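UPF0311 protein CA_C3321 (PDB 3G7G) is of unknown function, but belongs to the UPF0311 (DUF3237) family and folds as a closed antiparallel beta barrel. Local coordinates at residues A[28-31]-A[32-35]. Numbering follows the deposited sequence.
Sequences GQDD and IVGR
The carboxylate of Asp30 takes Ile32 N from above its plane, 59° out of it, and Val33 N nearly along the C-O axis of the same oxygen. OD1 lies 3.0 Å from Ile32 N and 2.8 Å from Val33 N, with a longer, weak bond to it from Gly34 N. With CG set between the backbone N and the carbonyl carbon (chi1 81°), this torsion turns the carboxylate over the loop, where OD1 meets the backbone N-H groups of Ile32 and Val33, and the two firm bonds limit rotation of the carboxylate. Val33 CG2 is pressed against OD1 at 3.0 Å, a tight approach made with the two side chains roughly perpendicular. The other oxygen, OD2, has Ile32 CD1 at 3.4 Å and forms a salt bridge to Lys132 of the second subunit, so that one carboxylate both ties the turn and reaches across a subunit interface. Ile32 and Val33 also pack on that lysine.

Further along the strands, the Gln29 amide and the Arg35 guanidinium are inclined 65° to each other. Both chains run out extended on the same face of the sheet, which brings Gln29 OE1 2.6 Å from Arg35 NH1 in a short but poorly angled, weak hydrogen bond. Beneath these side chains, Gln29 and Arg35 form a non-hydrogen-bonded antiparallel pair. Asp30 N donates to Gly34 O over 3.2 Å, and Gln29 CA makes a CH...O contact to that same oxygen at 3.2 Å. Gly34, with positive phi, carries the chain out of the turn. The arrangement is a beta hairpin between strands 11-30 and 34-47, neighbours in the eight-stranded barrel, with an Asx turn of Asp30 closing its loop.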
loop_
_atom_site.group_PDB
_atom_site.type_symbol
_atom_site.label_atom_id
_atom_site.label_comp_id
_atom_site.label_asym_id
_atom_site.label_seq_id
_atom_site.Cartn_x
_atom_site.Cartn_y
_atom_site.Cartn_z
ATOM N N GLY A 28 -1.487 17.096 13.704
ATOM C CA GLY A 28 -1.330 16.685 15.067
ATOM C C GLY A 28 0.014 16.120 15.367
ATOM O O GLY A 28 0.732 15.740 14.465
ATOM N N GLN A 29 0.337 16.040 16.649
ATOM C CA GLN A 29 1.600 15.446 17.069
ATOM C C GLN A 29 1.470 14.769 18.442
ATOM O O GLN A 29 0.697 15.205 19.305
ATOM C CB GLN A 29 2.692 16.526 17.111
ATOM C CG GLN A 29 3.994 16.120 17.766
ATOM C CD GLN A 29 5.068 17.189 17.667
ATOM O OE1 GLN A 29 5.031 18.028 16.776
ATOM N NE2 GLN A 29 6.018 17.173 18.597
ATOM N N ASP A 30 2.240 13.701 18.604
ATOM C CA ASP A 30 2.497 13.080 19.881
ATOM C C ASP A 30 3.833 12.339 19.835
ATOM O O ASP A 30 4.467 12.263 18.797
ATOM C CB ASP A 30 1.328 12.190 20.321
ATOM C CG ASP A 30 1.322 10.827 19.684
ATOM O OD1 ASP A 30 2.264 10.407 18.942
ATOM O OD2 ASP A 30 0.337 10.153 19.941
ATOM N N ASP A 31 4.246 11.784 20.963
ATOM C CA ASP A 31 5.593 11.163 21.072
ATOM C C ASP A 31 5.689 9.644 20.709
ATOM O O ASP A 31 6.737 9.036 20.958
ATOM C CB ASP A 31 6.184 11.424 22.477
ATOM C CG ASP A 31 6.887 12.787 22.606
ATOM O OD1 ASP A 31 7.088 13.536 21.613
ATOM O OD2 ASP A 31 7.256 13.110 23.760
ATOM N N ILE A 32 4.635 9.046 20.123
ATOM C CA ILE A 32 4.722 7.686 19.535
ATOM C C ILE A 32 4.568 7.692 18.016
ATOM O O ILE A 32 5.342 7.041 17.318
ATOM C CB ILE A 32 3.556 6.698 19.900
ATOM C CG1 ILE A 32 2.571 7.299 20.844
ATOM C CG2 ILE A 32 4.068 5.265 20.324
ATOM C CD1 ILE A 32 1.240 6.879 20.513
ATOM N N VAL A 33 3.502 8.340 17.519
ATOM C CA VAL A 33 3.240 8.423 16.075
ATOM C C VAL A 33 4.081 9.513 15.434
ATOM O O VAL A 33 4.560 9.367 14.312
ATOM C CB VAL A 33 1.752 8.614 15.743
ATOM C CG1 VAL A 33 0.916 7.501 16.412
ATOM C CG2 VAL A 33 1.270 9.922 16.142
ATOM N N GLY A 34 4.300 10.606 16.150
ATOM C CA GLY A 34 5.038 11.719 15.579
ATOM C C GLY A 34 4.105 12.839 15.146
ATOM O O GLY A 34 2.976 12.927 15.622
ATOM N N ARG A 35 4.613 13.686 14.261
ATOM C CA ARG A 35 3.959 14.895 13.794
ATOM C C ARG A 35 3.475 14.733 12.336
ATOM O O ARG A 35 4.298 14.589 11.417
ATOM C CB ARG A 35 4.984 16.039 13.838
ATOM C CG ARG A 35 4.444 17.439 13.491
ATOM C CD ARG A 35 5.580 18.480 13.531
ATOM N NE ARG A 35 5.053 19.844 13.560
ATOM C CZ ARG A 35 5.020 20.695 14.608
ATOM N NH1 ARG A 35 5.509 20.396 15.819
ATOM N NH2 ARG A 35 4.454 21.897 14.425
#